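Local atomic coordinates of putative NAD(P)H-flavin oxidoreductase (Streptococcus pyogenes serotype M1, PDB entry 2HAY), a protein that binds FMN and probably acts as an NAD(P)H-dependent oxidoreductase of the nitroreductase family. Residues 32-37 with 162-167; 94-99 with 132-137. All coordinates share one frame; numbering follows the deposited sequence. Where two conformers were deposited one is given.

Contact 1 (32-37 with 162-167); sequences DEDLAL and LGIDTC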
ATOM      1  N   ASP B  32      11.917 -13.622  17.673  1.00 30.83           N
ATOM      2  CA  ASP B  32      12.395 -14.020  16.351  1.00 31.55           C
ATOM      3  C   ASP B  32      11.282 -14.588  15.466  1.00 30.86           C
ATOM      4  O   ASP B  32      11.235 -14.294  14.264  1.00 31.05           O
ATOM      5  CB  ASP B  32      13.502 -15.076  16.474  1.00 32.43           C
ATOM      6  CG  ASP B  32      14.802 -14.520  17.051  1.00 35.24           C
ATOM      7  OD1 ASP B  32      15.609 -15.350  17.522  1.00 36.76           O
ATOM      8  OD2 ASP B  32      15.026 -13.284  17.026  1.00 37.52           O
ATOM      9  N   GLU B  33      10.407 -15.391  16.049  0.60 30.44           N
ATOM     10  CA  GLU B  33       9.315 -16.007  15.300  0.60 30.66           C
ATOM     11  C   GLU B  33       8.293 -14.972  14.812  0.60 30.05           C
ATOM     12  O   GLU B  33       7.811 -15.054  13.686  0.60 29.99           O
ATOM     13  CB  GLU B  33       8.645 -17.102  16.130  0.60 30.66           C
ATOM     14  CG  GLU B  33       9.637 -18.035  16.813  0.60 32.96           C
ATOM     15  CD  GLU B  33      10.130 -17.506  18.167  0.60 33.86           C
ATOM     16  OE1 GLU B  33       9.313 -17.396  19.104  0.60 37.74           O
ATOM     17  OE2 GLU B  33      11.331 -17.228  18.304  0.60 32.25           O
ATOM     18  N   ASP B  34       7.983 -13.993  15.657  1.00 29.56           N
ATOM     19  CA  ASP B  34       7.031 -12.961  15.297  1.00 29.01           C
ATOM     20  C   ASP B  34       7.597 -12.031  14.224  1.00 28.80           C
ATOM     21  O   ASP B  34       6.882 -11.711  13.292  1.00 28.55           O
ATOM     22  CB  ASP B  34       6.569 -12.174  16.516  1.00 29.51           C
ATOM     23  CG  ASP B  34       5.597 -12.967  17.408  1.00 30.04           C
ATOM     24  OD1 ASP B  34       5.291 -14.138  17.104  1.00 30.50           O
ATOM     25  OD2 ASP B  34       5.140 -12.416  18.429  1.00 31.49           O
ATOM     26  N   LEU B  35       8.863 -11.620  14.350  1.00 27.71           N
ATOM     27  CA  LEU B  35       9.499 -10.802  13.332  1.00 27.60           C
ATOM     28  C   LEU B  35       9.567 -11.537  11.977  1.00 26.71           C
ATOM     29  O   LEU B  35       9.290 -10.954  10.939  1.00 26.43           O
ATOM     30  CB  LEU B  35      10.902 -10.334  13.798  1.00 27.44           C
ATOM     31  CG  LEU B  35      11.641  -9.381  12.846  1.00 28.58           C
ATOM     32  CD1 LEU B  35      10.995  -7.984  12.914  1.00 30.53           C
ATOM     33  CD2 LEU B  35      13.168  -9.313  13.144  1.00 27.98           C
ATOM     34  N   ALA B  36       9.947 -12.814  12.007  1.00 26.07           N
ATOM     35  CA  ALA B  36      10.010 -13.623  10.802  1.00 26.46           C
ATOM     36  C   ALA B  36       8.650 -13.698  10.066  1.00 26.65           C
ATOM     37  O   ALA B  36       8.589 -13.528   8.847  1.00 27.58           O
ATOM     38  CB  ALA B  36      10.543 -15.015  11.123  1.00 25.89           C
ATOM     39  N   LEU B  37       7.569 -13.940  10.799  1.00 26.60           N
ATOM     40  CA  LEU B  37       6.230 -13.961  10.214  1.00 25.92           C
ATOM     41  C   LEU B  37       5.865 -12.619   9.604  1.00 25.52           C
ATOM     42  O   LEU B  37       5.322 -12.589   8.504  1.00 26.75           O
ATOM     43  CB  LEU B  37       5.177 -14.387  11.232  1.00 25.80           C
ATOM     44  CG  LEU B  37       3.751 -14.610  10.721  1.00 25.70           C
ATOM     45  CD1 LEU B  37       3.699 -15.653   9.602  1.00 24.12           C
ATOM     46  CD2 LEU B  37       2.903 -15.072  11.907  1.00 27.30           C
ATOM     47  N   LEU B 162      -0.878 -10.326  15.944  1.00 26.58           N
ATOM     48  CA  LEU B 162       0.082 -10.827  16.891  1.00 26.88           C
ATOM     49  C   LEU B 162       0.110 -10.006  18.193  1.00 26.67           C
ATOM     50  O   LEU B 162       0.750 -10.401  19.160  1.00 27.38           O
ATOM     51  CB  LEU B 162       1.459 -10.843  16.219  1.00 26.31           C
ATOM     52  CG  LEU B 162       1.690 -11.955  15.183  1.00 26.94           C
ATOM     53  CD1 LEU B 162       3.092 -11.785  14.597  1.00 23.39           C
ATOM     54  CD2 LEU B 162       1.512 -13.376  15.806  1.00 24.60           C
ATOM     55  N   GLY B 163      -0.597  -8.882  18.225  1.00 26.05           N
ATOM     56  CA  GLY B 163      -0.555  -7.983  19.388  1.00 24.70           C
ATOM     57  C   GLY B 163       0.632  -7.048  19.394  1.00 25.36           C
ATOM     58  O   GLY B 163       0.927  -6.426  20.398  1.00 24.87           O
ATOM     59  N   ILE B 164       1.310  -6.943  18.248  1.00 26.03           N
ATOM     60  CA  ILE B 164       2.490  -6.117  18.105  1.00 25.93           C
ATOM     61  C   ILE B 164       2.033  -4.760  17.565  1.00 26.37           C
ATOM     62  O   ILE B 164       1.309  -4.689  16.573  1.00 25.07           O
ATOM     63  CB  ILE B 164       3.535  -6.800  17.175  1.00 25.50           C
ATOM     64  CG1 ILE B 164       4.078  -8.063  17.854  1.00 23.70           C
ATOM     65  CG2 ILE B 164       4.654  -5.824  16.761  1.00 25.52           C
ATOM     66  CD1 ILE B 164       4.896  -8.950  16.924  1.00 22.83           C
ATOM     67  N   ASP B 165       2.427  -3.708  18.273  1.00 26.45           N
ATOM     68  CA  ASP B 165       2.196  -2.353  17.847  1.00 27.31           C
ATOM     69  C   ASP B 165       3.183  -1.876  16.767  1.00 27.84           C
ATOM     70  O   ASP B 165       4.323  -2.336  16.649  1.00 27.42           O
ATOM     71  CB  ASP B 165       2.223  -1.415  19.037  1.00 27.33           C
ATOM     72  CG  ASP B 165       0.984  -1.550  19.878  1.00 28.21           C
ATOM     73  OD1 ASP B 165      -0.120  -1.323  19.335  1.00 29.72           O
ATOM     74  OD2 ASP B 165       1.106  -1.938  21.045  1.00 28.00           O
ATOM     75  N   THR B 166       2.723  -0.894  16.015  1.00 28.43           N
ATOM     76  CA  THR B 166       3.364  -0.548  14.798  1.00 29.48           C
ATOM     77  C   THR B 166       3.208   0.957  14.610  1.00 29.09           C
ATOM     78  O   THR B 166       2.394   1.589  15.309  1.00 29.46           O
ATOM     79  CB  THR B 166       2.634  -1.397  13.723  1.00 30.44           C
ATOM     80  OG1 THR B 166       3.556  -2.270  13.066  1.00 34.13           O
ATOM     81  CG2 THR B 166       1.836  -0.587  12.810  1.00 28.54           C
ATOM     82  N   CYS B 167       4.016   1.538  13.719  1.00 28.96           N
ATOM     83  CA  CYS B 167       3.811   2.907  13.222  1.00 28.24           C
ATOM     84  C   CYS B 167       4.405   3.058  11.815  1.00 28.03           C
ATOM     85  O   CYS B 167       5.610   2.831  11.617  1.00 27.15           O
ATOM     86  CB  CYS B 167       4.442   3.941  14.159  1.00 28.07           C
ATOM     87  SG  CYS B 167       3.951   5.679  13.836  1.00 29.91           S
TER
HETATM   88  O   HOH W   1       3.612 -10.631  19.929  1.00 29.48           O
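Asp34, on the first turn of helix 32-43, lies against Leu162 and Ile164 where helix 137-162 gives way to strand 165-169 of the antiparallel sheet in this nitroreductase fold. The helix ends in a Schellman motif: Gly163 leaves helical geometry with positive phi (82°), and the chain turns there into the strand that carries Cys167 to the FMN pocket. Followed outward, the Asp34 side chain meets methyl groups first and water last. Its CB rests on Ile164 CD1 at 3.7 Å. CG comes next, 3.9 Å from Leu162 CD1, so the CB-CG stem lies in van der Waals contact with both methyls. OD1 stays near the branched end of Leu162, 4.1 Å from its CD2. OD2 passes Ile164 CD1 at 3.8 Å and accepts a hydrogen bond from a water. With CG anti to the carbonyl carbon (chi1 -74°), the carboxylate leans to the backbone-N side of its residue, and a chi2 of 1° eclipses OD1 with CA and so points OD2 away from the backbone, toward the water. No direct hydrogen bond joins the segments, so their polar link is this solvent bridge. Leu37, one turn on, adds a looser apolar touch, CD2 to Leu162 CD1 at 4.3 Å, and its side chain also reaches Thr158. His9 of the second subunit packs on Asp34, Leu37 and Leu162, which places the contact at the subunit interface. The bridging water donates to both acceptors, at 2.8 Å to Asp34 OD2 and 3.0 Å to the carbonyl O of Leu162.

Contact 2 (94-99 with 132-137); sequences ARYDSP and DMADNP
The Arg95 guanidinium has Tyr96 CE1 over one face, 3.4 Å above its plane and offset toward the rim, while Ala134 O and Asp135 OD1 approach its edge. The Tyr96 ring in turn carries Asp97 OD2 above its centre, and Ala134 CB meets its edge at CE1 (4.1 Å). An extended chain from CG to NE takes the Arg95 head across to the other loop. There NE donates to Ala134 O at 2.9 Å, from above the carbonyl plane and well bent (130° at the hydrogen). NH2 forms a salt bridge with Asp135 OD1 at 2.9 Å on the syn side of the carboxylate, whose plane lies 11° from that of the guanidinium; the NE bond to this same oxygen is weak. NH1 binds Asp97 OD2 within its own loop, so two carboxylates probably share the positive charge. The phenol OH of Tyr96 bonds Lys128 of helix 116-130. Both loops make type I turns, Arg95 to Ser98 and Met133 to Asn136, each ending on an N-cap residue: Ser98 caps helix 99-106 and Asn136 caps helix 137-162. The arrangement is a salt-bridge network of Arg95, Asp97 and Asp135 joining two helix-capping turns.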
ATOM      1  N   ALA B  94      12.724   0.946 -12.971  1.00 26.87           N
ATOM      2  CA  ALA B  94      12.055  -0.293 -13.371  1.00 27.00           C
ATOM      3  C   ALA B  94      11.242  -0.063 -14.642  1.00 26.81           C
ATOM      4  O   ALA B  94      10.032  -0.263 -14.650  1.00 27.13           O
ATOM      5  CB  ALA B  94      11.193  -0.856 -12.185  1.00 26.90           C
ATOM      6  N   ARG B  95      11.928   0.344 -15.720  1.00 26.54           N
ATOM      7  CA  ARG B  95      11.312   0.609 -17.010  1.00 26.12           C
ATOM      8  C   ARG B  95      11.016  -0.732 -17.690  1.00 27.02           C
ATOM      9  O   ARG B  95      11.668  -1.731 -17.398  1.00 26.62           O
ATOM     10  CB  ARG B  95      12.279   1.442 -17.876  1.00 25.92           C
ATOM     11  CG  ARG B  95      11.610   2.265 -18.987  1.00 26.83           C
ATOM     12  CD  ARG B  95      12.605   3.266 -19.598  1.00 25.66           C
ATOM     13  NE  ARG B  95      12.045   3.961 -20.741  1.00 25.83           N
ATOM     14  CZ  ARG B  95      12.126   3.543 -22.007  1.00 26.95           C
ATOM     15  NH1 ARG B  95      12.762   2.408 -22.314  1.00 26.14           N
ATOM     16  NH2 ARG B  95      11.554   4.257 -22.971  1.00 24.77           N
ATOM     17  N   TYR B  96      10.054  -0.753 -18.609  1.00 27.04           N
ATOM     18  CA  TYR B  96       9.652  -1.993 -19.279  1.00 27.80           C
ATOM     19  C   TYR B  96      10.826  -2.793 -19.873  1.00 28.20           C
ATOM     20  O   TYR B  96      10.762  -4.023 -19.919  1.00 27.87           O
ATOM     21  CB  TYR B  96       8.584  -1.733 -20.360  1.00 27.29           C
ATOM     22  CG  TYR B  96       9.051  -0.838 -21.482  1.00 27.92           C
ATOM     23  CD1 TYR B  96       8.936   0.544 -21.384  1.00 26.67           C
ATOM     24  CD2 TYR B  96       9.617  -1.378 -22.639  1.00 26.55           C
ATOM     25  CE1 TYR B  96       9.392   1.366 -22.396  1.00 26.96           C
ATOM     26  CE2 TYR B  96      10.092  -0.550 -23.673  1.00 27.30           C
ATOM     27  CZ  TYR B  96       9.958   0.810 -23.544  1.00 26.74           C
ATOM     28  OH  TYR B  96      10.400   1.632 -24.553  1.00 29.36           O
ATOM     29  N   ASP B  97      11.899  -2.107 -20.302  1.00 28.52           N
ATOM     30  CA  ASP B  97      13.025  -2.804 -20.927  1.00 28.63           C
ATOM     31  C   ASP B  97      14.221  -3.040 -20.004  1.00 29.32           C
ATOM     32  O   ASP B  97      15.291  -3.429 -20.467  1.00 29.76           O
ATOM     33  CB  ASP B  97      13.452  -2.089 -22.214  1.00 29.33           C
ATOM     34  CG  ASP B  97      13.915  -0.669 -21.963  1.00 29.89           C
ATOM     35  OD1 ASP B  97      14.709  -0.145 -22.774  1.00 31.07           O
ATOM     36  OD2 ASP B  97      13.501  -0.092 -20.935  1.00 29.80           O
ATOM     37  N   SER B  98      14.033  -2.796 -18.705  1.00 29.69           N
ATOM     38  CA  SER B  98      15.081  -2.964 -17.689  1.00 30.39           C
ATOM     39  C   SER B  98      15.348  -4.441 -17.381  1.00 30.64           C
ATOM     40  O   SER B  98      14.493  -5.296 -17.643  1.00 31.15           O
ATOM     41  CB  SER B  98      14.667  -2.280 -16.394  1.00 29.64           C
ATOM     42  OG  SER B  98      13.591  -2.991 -15.800  1.00 30.68           O
ATOM     43  N   PRO B  99      16.542  -4.743 -16.843  1.00 31.02           N
ATOM     44  CA  PRO B  99      16.879  -6.106 -16.398  1.00 30.86           C
ATOM     45  C   PRO B  99      15.927  -6.599 -15.307  1.00 30.41           C
ATOM     46  O   PRO B  99      15.508  -7.753 -15.351  1.00 30.64           O
ATOM     47  CB  PRO B  99      18.321  -5.971 -15.878  1.00 30.72           C
ATOM     48  CG  PRO B  99      18.871  -4.760 -16.575  1.00 31.48           C
ATOM     49  CD  PRO B  99      17.679  -3.818 -16.670  1.00 31.04           C
ATOM     50  N   ASP B 132       1.488   6.292 -18.060  1.00 33.27           N
ATOM     51  CA  ASP B 132       2.228   7.484 -18.511  1.00 33.55           C
ATOM     52  C   ASP B 132       3.497   7.746 -17.675  1.00 32.70           C
ATOM     53  O   ASP B 132       3.631   8.793 -17.035  1.00 32.94           O
ATOM     54  CB  ASP B 132       1.284   8.708 -18.513  1.00 34.52           C
ATOM     55  CG  ASP B 132       1.905   9.949 -19.168  1.00 37.92           C
ATOM     56  OD1 ASP B 132       2.695   9.810 -20.130  1.00 40.21           O
ATOM     57  OD2 ASP B 132       1.581  11.069 -18.714  1.00 42.19           O
HETATM   58  N   MSE B 133       4.423   6.781 -17.661  1.00 31.34           N
HETATM   59  CA  MSE B 133       5.583   6.862 -16.779  1.00 29.68           C
HETATM   60  C   MSE B 133       6.887   6.263 -17.355  1.00 29.23           C
HETATM   61  O   MSE B 133       7.921   6.400 -16.754  1.00 29.91           O
HETATM   62  CB  MSE B 133       5.261   6.214 -15.415  1.00 29.47           C
HETATM   63  CG  MSE B 133       4.923   4.730 -15.520  1.00 28.33           C
HETATM   64 SE   MSE B 133       4.622   3.894 -13.775  0.65 28.73          SE
HETATM   65  CE  MSE B 133       4.536   2.074 -14.338  1.00 26.82           C
ATOM     66  N   ALA B 134       6.824   5.591 -18.497  1.00 28.26           N
ATOM     67  CA  ALA B 134       8.001   4.982 -19.099  1.00 27.78           C
ATOM     68  C   ALA B 134       9.223   5.897 -19.086  1.00 28.11           C
ATOM     69  O   ALA B 134      10.331   5.418 -18.901  1.00 27.61           O
ATOM     70  CB  ALA B 134       7.706   4.557 -20.537  1.00 27.15           C
ATOM     71  N   ASP B 135       9.027   7.202 -19.305  1.00 27.60           N
ATOM     72  CA  ASP B 135      10.176   8.090 -19.535  1.00 28.03           C
ATOM     73  C   ASP B 135      10.355   9.102 -18.408  1.00 27.59           C
ATOM     74  O   ASP B 135      10.961  10.161 -18.576  1.00 27.59           O
ATOM     75  CB  ASP B 135      10.076   8.754 -20.907  1.00 28.56           C
ATOM     76  CG  ASP B 135      10.427   7.798 -22.034  1.00 30.35           C
ATOM     77  OD1 ASP B 135      11.243   6.862 -21.825  1.00 34.69           O
ATOM     78  OD2 ASP B 135       9.905   7.989 -23.139  1.00 32.12           O
ATOM     79  N   ASN B 136       9.840   8.723 -17.248  1.00 26.77           N
ATOM     80  CA  ASN B 136       9.719   9.603 -16.112  1.00 27.30           C
ATOM     81  C   ASN B 136      10.218   8.897 -14.850  1.00 27.41           C
ATOM     82  O   ASN B 136       9.425   8.319 -14.119  1.00 27.62           O
ATOM     83  CB  ASN B 136       8.239   9.979 -15.961  1.00 27.69           C
ATOM     84  CG  ASN B 136       8.004  11.013 -14.893  1.00 27.61           C
ATOM     85  OD1 ASN B 136       8.784  11.157 -13.962  1.00 26.82           O
ATOM     86  ND2 ASN B 136       6.916  11.744 -15.027  1.00 29.61           N
ATOM     87  N   PRO B 137      11.543   8.910 -14.609  1.00 27.56           N
ATOM     88  CA  PRO B 137      12.147   8.121 -13.508  1.00 27.29           C
ATOM     89  C   PRO B 137      11.533   8.334 -12.107  1.00 28.11           C
ATOM     90  O   PRO B 137      11.464   7.384 -11.330  1.00 27.20           O
ATOM     91  CB  PRO B 137      13.619   8.543 -13.542  1.00 27.10           C
ATOM     92  CG  PRO B 137      13.839   8.986 -14.986  1.00 27.01           C
ATOM     93  CD  PRO B 137      12.560   9.646 -15.391  1.00 27.02           C
TER

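In the fold
Contact 2 is nested within the chain loop that contact 1 closes: 94-99 and 132-137 both fall between 37 and 162. Their centres are 35 Å apart, on opposite sides of the chain's centre, with nearest atoms about 24 Å apart. Helix 137-162 spans that gap, beginning at the end of 132-137 and finishing at the start of 162-167, so one helix has a contact at each end. Segment 162-167 of contact 1 already holds the start of strand 165-169, including Cys167 of the FMN pocket, whereas contact 2 lies away from the annotated sites. His9 and Arg138 of the second subunit, touching Leu162 and Asp132/Met133 respectively, are consistent with this helix lining the dimer interface, as in other nitroreductases.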